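Side-chain contacts in sister chromatid cohesion protein (Chaetomium thermophilum, PDB 5T8V), which is the cohesin loader Scc2, here as its C-terminal HEAT-repeat fragment, and probably binds chromatin while loading cohesin onto it: residues Y147-I152 with E218-A223; E153-L158 with S205-L210; F226-L231 with M258-Q263. All blocks are in the same frame, centred on the assembly; numbering follows the deposited sequence.

Contact 1 of 3, residues Y147-I152 with E218-A223; sequences YSENAI and ETVTNA
V220 is the residue that serves both halves of this contact, giving one methyl to I152 and the other to E149. Its CG1 lies anti to the backbone N (chi1 172°) and meets CG2 of I152 at 3.9 Å, the two side chains crossing at about a right angle. Both residues are buried and beta-branched. Each presents a methyl held close to its own helix, so few rotations have to be frozen where the two helices come together. M134 of helix 120-136 and M137 in the loop after it also touch I152, so this isoleucine is packed from more than one direction.

The other half is looser. CG2 of V220 faces E149, whose OE2 is 3.7 Å away, as the two side chains slide past each other in opposite directions. It is the carboxylate, not the aliphatic stem, that touches the methyl; it forms no bond with it and gains little. E149 is poorly ordered, so this touch is only loosely defined. A charged residue suits the open, solvent side of the contact, where it is probably hydrated.

Both segments lie at helix starts, and hydroxyls serve them there. S148 is the N-cap of helix 149-172: its OG accepts from A151 N at 3.1 Å, answering an amide of the first turn. In the partner, E218 O receives N222 N and, from the same face of its plane, OG1 of the buried T221 at 3.1 Å. Two roughly parallel helices side by side are consistent with one layer of a HEAT-repeat solenoid.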
loop_
_atom_site.group_PDB
_atom_site.type_symbol
_atom_site.label_atom_id
_atom_site.label_comp_id
_atom_site.label_asym_id
_atom_site.label_seq_id
_atom_site.Cartn_x
_atom_site.Cartn_y
_atom_site.Cartn_z
ATOM N N TYR A 147 -18.352 -46.672 49.780
ATOM C CA TYR A 147 -17.275 -46.076 49.003
ATOM C C TYR A 147 -16.125 -47.068 48.922
ATOM O O TYR A 147 -15.714 -47.631 49.942
ATOM C CB TYR A 147 -16.800 -44.765 49.634
ATOM C CG TYR A 147 -17.881 -43.714 49.751
ATOM C CD1 TYR A 147 -18.779 -43.726 50.811
ATOM C CD2 TYR A 147 -18.001 -42.707 48.803
ATOM C CE1 TYR A 147 -19.767 -42.767 50.922
ATOM C CE2 TYR A 147 -18.985 -41.743 48.905
ATOM C CZ TYR A 147 -19.865 -41.778 49.966
ATOM O OH TYR A 147 -20.845 -40.817 50.068
ATOM N N SER A 148 -15.614 -47.285 47.712
ATOM C CA SER A 148 -14.476 -48.173 47.503
ATOM C C SER A 148 -13.605 -47.602 46.397
ATOM O O SER A 148 -14.085 -47.368 45.283
ATOM C CB SER A 148 -14.930 -49.592 47.144
ATOM O OG SER A 148 -15.342 -49.666 45.792
ATOM N N GLU A 149 -12.326 -47.380 46.705
ATOM C CA GLU A 149 -11.382 -46.942 45.684
ATOM C C GLU A 149 -11.293 -47.956 44.550
ATOM O O GLU A 149 -11.115 -47.578 43.384
ATOM C CB GLU A 149 -10.005 -46.719 46.316
ATOM C CG GLU A 149 -9.258 -45.497 45.800
ATOM C CD GLU A 149 -8.730 -45.675 44.389
ATOM O OE1 GLU A 149 -8.542 -46.834 43.964
ATOM O OE2 GLU A 149 -8.501 -44.655 43.706
ATOM N N ASN A 150 -11.437 -49.244 44.871
ATOM C CA ASN A 150 -11.293 -50.284 43.861
ATOM C C ASN A 150 -12.399 -50.205 42.816
ATOM O O ASN A 150 -12.160 -50.477 41.635
ATOM C CB ASN A 150 -11.283 -51.659 44.525
ATOM C CG ASN A 150 -11.034 -52.778 43.536
ATOM O OD1 ASN A 150 -9.930 -52.920 43.008
ATOM N ND2 ASN A 150 -12.057 -53.584 43.283
ATOM N N ALA A 151 -13.617 -49.844 43.225
ATOM C CA ALA A 151 -14.697 -49.694 42.254
ATOM C C ALA A 151 -14.368 -48.594 41.255
ATOM O O ALA A 151 -14.542 -48.764 40.041
ATOM C CB ALA A 151 -16.016 -49.401 42.969
ATOM N N ILE A 152 -13.883 -47.453 41.750
ATOM C CA ILE A 152 -13.420 -46.396 40.857
ATOM C C ILE A 152 -12.350 -46.937 39.921
ATOM O O ILE A 152 -12.363 -46.663 38.716
ATOM C CB ILE A 152 -12.905 -45.192 41.669
ATOM C CG1 ILE A 152 -14.040 -44.598 42.508
ATOM C CG2 ILE A 152 -12.328 -44.127 40.737
ATOM C CD1 ILE A 152 -13.602 -43.531 43.479
ATOM N N GLU A 218 -5.182 -37.922 42.374
ATOM C CA GLU A 218 -4.706 -37.207 41.196
ATOM C C GLU A 218 -4.350 -38.154 40.057
ATOM O O GLU A 218 -4.347 -37.733 38.894
ATOM C CB GLU A 218 -3.496 -36.342 41.564
ATOM C CG GLU A 218 -2.823 -35.662 40.382
ATOM C CD GLU A 218 -1.770 -34.654 40.809
ATOM O OE1 GLU A 218 -2.141 -33.518 41.178
ATOM O OE2 GLU A 218 -0.569 -35.002 40.781
ATOM N N THR A 219 -4.050 -39.419 40.361
ATOM C CA THR A 219 -3.781 -40.387 39.304
ATOM C C THR A 219 -5.063 -40.774 38.577
ATOM O O THR A 219 -5.057 -40.978 37.356
ATOM C CB THR A 219 -3.095 -41.624 39.889
ATOM O OG1 THR A 219 -3.865 -42.131 40.986
ATOM C CG2 THR A 219 -1.694 -41.280 40.375
ATOM N N VAL A 220 -6.175 -40.869 39.311
ATOM C CA VAL A 220 -7.467 -41.148 38.687
ATOM C C VAL A 220 -7.843 -40.023 37.731
ATOM O O VAL A 220 -8.182 -40.260 36.566
ATOM C CB VAL A 220 -8.546 -41.357 39.765
ATOM C CG1 VAL A 220 -9.937 -41.452 39.138
ATOM C CG2 VAL A 220 -8.246 -42.609 40.577
ATOM N N THR A 221 -7.794 -38.778 38.213
ATOM C CA THR A 221 -8.170 -37.648 37.370
ATOM C C THR A 221 -7.185 -37.448 36.227
ATOM O O THR A 221 -7.579 -36.993 35.148
ATOM C CB THR A 221 -8.270 -36.370 38.201
ATOM O OG1 THR A 221 -7.000 -36.080 38.797
ATOM C CG2 THR A 221 -9.319 -36.524 39.290
ATOM N N ASN A 222 -5.907 -37.772 36.436
ATOM C CA ASN A 222 -4.951 -37.716 35.336
ATOM C C ASN A 222 -5.307 -38.734 34.259
ATOM O O ASN A 222 -5.283 -38.421 33.061
ATOM C CB ASN A 222 -3.534 -37.953 35.857
ATOM C CG ASN A 222 -2.932 -36.716 36.506
ATOM O OD1 ASN A 222 -3.603 -35.697 36.682
ATOM N ND2 ASN A 222 -1.658 -36.803 36.867
ATOM N N ALA A 223 -5.653 -39.957 34.667
ATOM C CA ALA A 223 -6.053 -40.971 33.699
ATOM C C ALA A 223 -7.317 -40.554 32.958
ATOM O O ALA A 223 -7.431 -40.756 31.744
ATOM C CB ALA A 223 -6.259 -42.309 34.404
#

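Contact 2 of 3, residues E153-L158 with S205-L210; sequences EQALSL and SMMSEL
The carbonyl oxygen of E153 is gripped twice by S157; these residues stand two before and two after A155, the alanine that meets M207 across the contact. S157 N donates to E153 O at 2.9 Å in the ordinary helical pattern, and S157 OG adds a second bond at 3.1 Å. The two donors arrive from opposite faces of the carbonyl plane, the hydroxyl standing 37° out of it. A serine can thus settle its hydroxyl on its own helix, on a side turned from the partner segment.

In this HEAT-repeat solenoid, helices 149-172 and 190-213 run in broadly opposite directions. Between these segments the touching side chains are apolar, and no hydrogen bond crosses. A155 and M207 point at each other and lie nearest in the backbone, with CA atoms 8.2 Å apart. The alanine is short, offering just a methyl, and the methionine supplies the length that spans the gap. Its chain leaves with CG beside the backbone N, then bends at both later torsions (chi2 -63°, chi3 -69°). The sulfur rather than the terminal methyl comes closest to the alanine, M207 SD lying 3.8 Å from A155 CB.

Being flexible and polarisable, a methionine can mould itself to such a surface without needing a directed bond. A155 is also covered by A130 of helix 120-136, and M206 and L210 lie against M134 of that helix, which extends the apolar interior. L156 adds a smaller share: it also touches A223 and L224 of helix 218-232, and what M207 finds of it is backbone, with the methionine CE 4.4 Å from L156 N.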
loop_
_atom_site.group_PDB
_atom_site.type_symbol
_atom_site.label_atom_id
_atom_site.label_comp_id
_atom_site.label_asym_id
_atom_site.label_seq_id
_atom_site.Cartn_x
_atom_site.Cartn_y
_atom_site.Cartn_z
ATOM N N GLU A 153 -11.409 -47.718 40.455
ATOM C CA GLU A 153 -10.348 -48.269 39.617
ATOM C C GLU A 153 -10.928 -49.118 38.489
ATOM O O GLU A 153 -10.519 -48.996 37.328
ATOM C CB GLU A 153 -9.384 -49.090 40.476
ATOM C CG GLU A 153 -7.956 -49.100 39.960
ATOM C CD GLU A 153 -7.310 -47.730 40.022
ATOM O OE1 GLU A 153 -7.768 -46.893 40.831
ATOM O OE2 GLU A 153 -6.351 -47.487 39.261
ATOM N N GLN A 154 -11.889 -49.985 38.816
ATOM C CA GLN A 154 -12.512 -50.832 37.804
ATOM C C GLN A 154 -13.212 -49.991 36.743
ATOM O O GLN A 154 -13.037 -50.215 35.540
ATOM C CB GLN A 154 -13.502 -51.791 38.468
ATOM C CG GLN A 154 -12.859 -52.793 39.412
ATOM C CD GLN A 154 -13.878 -53.540 40.256
ATOM O OE1 GLN A 154 -14.946 -53.013 40.576
ATOM N NE2 GLN A 154 -13.552 -54.774 40.621
ATOM N N ALA A 155 -14.020 -49.018 37.174
ATOM C CA ALA A 155 -14.709 -48.152 36.222
ATOM C C ALA A 155 -13.715 -47.466 35.293
ATOM O O ALA A 155 -13.904 -47.433 34.070
ATOM C CB ALA A 155 -15.549 -47.121 36.974
ATOM N N LEU A 156 -12.642 -46.913 35.860
ATOM C CA LEU A 156 -11.629 -46.243 35.052
ATOM C C LEU A 156 -11.009 -47.198 34.040
ATOM O O LEU A 156 -10.807 -46.835 32.872
ATOM C CB LEU A 156 -10.558 -45.651 35.967
ATOM C CG LEU A 156 -9.335 -45.025 35.300
ATOM C CD1 LEU A 156 -9.740 -43.927 34.325
ATOM C CD2 LEU A 156 -8.399 -44.490 36.371
ATOM N N SER A 157 -10.698 -48.423 34.468
ATOM C CA SER A 157 -10.188 -49.418 33.533
ATOM C C SER A 157 -11.168 -49.636 32.390
ATOM O O SER A 157 -10.790 -49.583 31.216
ATOM C CB SER A 157 -9.910 -50.733 34.261
ATOM O OG SER A 157 -8.888 -50.565 35.227
ATOM N N LEU A 158 -12.441 -49.868 32.715
ATOM C CA LEU A 158 -13.431 -50.100 31.669
ATOM C C LEU A 158 -13.500 -48.925 30.703
ATOM O O LEU A 158 -13.661 -49.121 29.494
ATOM C CB LEU A 158 -14.805 -50.364 32.284
ATOM C CG LEU A 158 -15.165 -51.832 32.517
ATOM C CD1 LEU A 158 -16.496 -51.929 33.240
ATOM C CD2 LEU A 158 -15.217 -52.608 31.205
ATOM N N SER A 205 -19.814 -40.050 31.389
ATOM C CA SER A 205 -20.481 -38.918 32.020
ATOM C C SER A 205 -20.663 -39.158 33.512
ATOM O O SER A 205 -20.549 -38.225 34.320
ATOM C CB SER A 205 -21.830 -38.661 31.348
ATOM O OG SER A 205 -22.783 -39.634 31.732
ATOM N N MET A 206 -20.936 -40.406 33.902
ATOM C CA MET A 206 -21.080 -40.706 35.321
ATOM C C MET A 206 -19.775 -40.487 36.075
ATOM O O MET A 206 -19.799 -40.121 37.254
ATOM C CB MET A 206 -21.564 -42.141 35.519
ATOM C CG MET A 206 -21.877 -42.480 36.973
ATOM S SD MET A 206 -23.152 -41.412 37.676
ATOM C CE MET A 206 -22.376 -40.937 39.215
ATOM N N MET A 207 -18.632 -40.718 35.426
ATOM C CA MET A 207 -17.351 -40.407 36.055
ATOM C C MET A 207 -17.166 -38.902 36.190
ATOM O O MET A 207 -16.720 -38.412 37.243
ATOM C CB MET A 207 -16.204 -41.013 35.247
ATOM C CG MET A 207 -16.270 -42.522 35.108
ATOM S SD MET A 207 -16.132 -43.382 36.685
ATOM C CE MET A 207 -14.421 -43.064 37.107
ATOM N N SER A 208 -17.495 -38.153 35.131
ATOM C CA SER A 208 -17.476 -36.696 35.227
ATOM C C SER A 208 -18.263 -36.222 36.437
ATOM O O SER A 208 -17.814 -35.336 37.174
ATOM C CB SER A 208 -18.044 -36.069 33.953
ATOM O OG SER A 208 -17.152 -36.225 32.864
ATOM N N GLU A 209 -19.442 -36.803 36.662
ATOM C CA GLU A 209 -20.208 -36.465 37.857
ATOM C C GLU A 209 -19.479 -36.907 39.121
ATOM O O GLU A 209 -19.433 -36.165 40.108
ATOM C CB GLU A 209 -21.594 -37.105 37.785
ATOM C CG GLU A 209 -22.473 -36.836 38.994
ATOM C CD GLU A 209 -23.836 -37.487 38.874
ATOM O OE1 GLU A 209 -24.222 -37.857 37.744
ATOM O OE2 GLU A 209 -24.516 -37.634 39.913
ATOM N N LEU A 210 -18.893 -38.107 39.103
ATOM C CA LEU A 210 -18.235 -38.647 40.288
ATOM C C LEU A 210 -17.191 -37.685 40.832
ATOM O O LEU A 210 -17.226 -37.309 42.010
ATOM C CB LEU A 210 -17.580 -39.992 39.964
ATOM C CG LEU A 210 -16.765 -40.619 41.107
ATOM C CD1 LEU A 210 -17.678 -41.320 42.100
ATOM C CD2 LEU A 210 -15.713 -41.567 40.572
#

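Contact 3 of 3, residues F226-L231 with M258-Q263; sequences FAASQL and MDMICQ
M260 and I261 reach A228 by different torsions. In M260, CG lies anti to the backbone N (chi1 -170°); this and an extended chi2 carry SD to the alanine, and the bend at chi3 turns CE aside. In I261 it is CG1 that stands beside the backbone N (chi1 -63°), and with chi2 extended the branch reaches on over helix 226-231 to finish at CD1.

The methyl of A228 is received between these two residues. Its CB is 3.6 Å from CG1 of I261 and 3.9 Å from SD of M260, and the CB of M260 adds a further touch at 4.1 Å. Past the alanine methyl, CD1 of I261 settles against the backbone, 3.8 Å from S229 N and 4.0 Å from the carbonyl carbon of A228. The isoleucine thus packs on main chain as well as side chain, which is possible because an alanine rises so little above its helix.

The same smallness brings the helices close. A228 and I261 have CA atoms 6.5 Å apart, and the segment axes pass at 8.9 Å, running in largely opposite directions (143° between them). M260 also rests on L204 of helix 190-213, while I261 lies on L309 of helix 305-315, so the pair of residues that receives A228 is itself backed by helices of the superhelical stack. Partly exposed D259 makes a salt bridge from OD1 to NH1 of R312.

No hydrogen bond crosses between the segments. Cohesion therefore rests on dispersion and the hydrophobic effect, and the match probably depends on the fit of a small residue against two larger ones rather than on directed bonds.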
loop_
_atom_site.group_PDB
_atom_site.type_symbol
_atom_site.label_atom_id
_atom_site.label_comp_id
_atom_site.label_asym_id
_atom_site.label_seq_id
_atom_site.Cartn_x
_atom_site.Cartn_y
_atom_site.Cartn_z
ATOM N N PHE A 226 -6.410 -38.002 30.387
ATOM C CA PHE A 226 -5.757 -38.603 29.230
ATOM C C PHE A 226 -6.769 -39.306 28.332
ATOM O O PHE A 226 -6.723 -39.167 27.102
ATOM C CB PHE A 226 -4.676 -39.578 29.699
ATOM C CG PHE A 226 -3.842 -40.144 28.587
ATOM C CD1 PHE A 226 -2.877 -39.370 27.963
ATOM C CD2 PHE A 226 -4.011 -41.455 28.173
ATOM C CE1 PHE A 226 -2.105 -39.890 26.942
ATOM C CE2 PHE A 226 -3.240 -41.981 27.154
ATOM C CZ PHE A 226 -2.287 -41.197 26.538
ATOM N N ALA A 227 -7.698 -40.055 28.930
ATOM C CA ALA A 227 -8.715 -40.752 28.152
ATOM C C ALA A 227 -9.639 -39.768 27.443
ATOM O O ALA A 227 -9.904 -39.901 26.242
ATOM C CB ALA A 227 -9.513 -41.680 29.062
ATOM N N ALA A 228 -10.144 -38.774 28.176
ATOM C CA ALA A 228 -10.984 -37.753 27.561
ATOM C C ALA A 228 -10.221 -36.999 26.484
ATOM O O ALA A 228 -10.753 -36.741 25.397
ATOM C CB ALA A 228 -11.501 -36.789 28.625
ATOM N N SER A 229 -8.968 -36.635 26.767
ATOM C CA SER A 229 -8.136 -36.004 25.750
ATOM C C SER A 229 -8.074 -36.861 24.494
ATOM O O SER A 229 -8.079 -36.337 23.374
ATOM C CB SER A 229 -6.732 -35.756 26.300
ATOM O OG SER A 229 -5.863 -35.285 25.281
ATOM N N GLN A 230 -8.027 -38.185 24.658
ATOM C CA GLN A 230 -8.001 -39.064 23.492
ATOM C C GLN A 230 -9.336 -39.035 22.754
ATOM O O GLN A 230 -9.372 -38.931 21.523
ATOM C CB GLN A 230 -7.643 -40.489 23.918
ATOM C CG GLN A 230 -7.537 -41.481 22.766
ATOM C CD GLN A 230 -6.582 -41.022 21.676
ATOM O OE1 GLN A 230 -5.409 -41.397 21.667
ATOM N NE2 GLN A 230 -7.083 -40.208 20.749
ATOM N N LEU A 231 -10.447 -39.127 23.492
ATOM C CA LEU A 231 -11.764 -39.075 22.864
ATOM C C LEU A 231 -12.017 -37.753 22.158
ATOM O O LEU A 231 -12.865 -37.693 21.259
ATOM C CB LEU A 231 -12.864 -39.297 23.906
ATOM C CG LEU A 231 -13.363 -40.722 24.144
ATOM C CD1 LEU A 231 -14.431 -40.707 25.226
ATOM C CD2 LEU A 231 -13.914 -41.343 22.869
ATOM N N MET A 258 -15.391 -33.377 26.326
ATOM C CA MET A 258 -15.231 -31.965 26.660
ATOM C C MET A 258 -15.739 -31.673 28.068
ATOM O O MET A 258 -15.071 -30.991 28.855
ATOM C CB MET A 258 -15.957 -31.100 25.634
ATOM C CG MET A 258 -15.306 -31.121 24.266
ATOM S SD MET A 258 -16.154 -30.071 23.078
ATOM C CE MET A 258 -15.086 -30.251 21.652
ATOM N N ASP A 259 -16.924 -32.187 28.405
ATOM C CA ASP A 259 -17.449 -32.004 29.756
ATOM C C ASP A 259 -16.467 -32.523 30.797
ATOM O O ASP A 259 -16.198 -31.856 31.804
ATOM C CB ASP A 259 -18.798 -32.709 29.894
ATOM C CG ASP A 259 -19.897 -32.025 29.106
ATOM O OD1 ASP A 259 -19.594 -31.043 28.396
ATOM O OD2 ASP A 259 -21.060 -32.471 29.193
ATOM N N MET A 260 -15.911 -33.714 30.566
ATOM C CA MET A 260 -14.995 -34.302 31.539
ATOM C C MET A 260 -13.757 -33.432 31.724
ATOM O O MET A 260 -13.326 -33.178 32.856
ATOM C CB MET A 260 -14.604 -35.712 31.093
ATOM C CG MET A 260 -13.849 -36.503 32.147
ATOM S SD MET A 260 -13.490 -38.192 31.637
ATOM C CE MET A 260 -15.131 -38.904 31.604
ATOM N N ILE A 261 -13.171 -32.960 30.620
ATOM C CA ILE A 261 -11.965 -32.143 30.719
ATOM C C ILE A 261 -12.268 -30.829 31.425
ATOM O O ILE A 261 -11.451 -30.332 32.207
ATOM C CB ILE A 261 -11.355 -31.903 29.327
ATOM C CG1 ILE A 261 -10.926 -33.232 28.700
ATOM C CG2 ILE A 261 -10.153 -30.956 29.436
ATOM C CD1 ILE A 261 -10.439 -33.116 27.267
ATOM N N CYS A 262 -13.427 -30.230 31.149
ATOM C CA CYS A 262 -13.808 -29.018 31.868
ATOM C C CYS A 262 -13.939 -29.288 33.360
ATOM O O CYS A 262 -13.543 -28.458 34.189
ATOM C CB CYS A 262 -15.115 -28.459 31.312
ATOM S SG CYS A 262 -14.943 -27.737 29.677
ATOM N N GLN A 263 -14.491 -30.445 33.724
ATOM C CA GLN A 263 -14.634 -30.778 35.137
ATOM C C GLN A 263 -13.274 -30.909 35.810
ATOM O O GLN A 263 -13.015 -30.270 36.835
ATOM C CB GLN A 263 -15.444 -32.061 35.286
ATOM C CG GLN A 263 -16.918 -31.802 35.469
ATOM C CD GLN A 263 -17.260 -31.474 36.903
ATOM O OE1 GLN A 263 -17.316 -32.362 37.747
ATOM N NE2 GLN A 263 -17.482 -30.197 37.190
#

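All three contacts lie in the same end of the long chain and join four helices. Contacts 1 and 2 share helix 149-172, and contacts 1 and 3 share helix 218-232. Contact 1 joins helices running roughly alike, whereas contacts 2 and 3 join helices running roughly oppositely. Contacts 1 and 2 merge into one core, where L156 packs on A223 and I152 on L210. Contacts 2 and 3 lie next to each other, their centres about 12 Å apart. Only contact 1 has a fully exposed touching residue, a glutamate; the others pair an alanine with methionine sulfur, and contact 3 buries the most area.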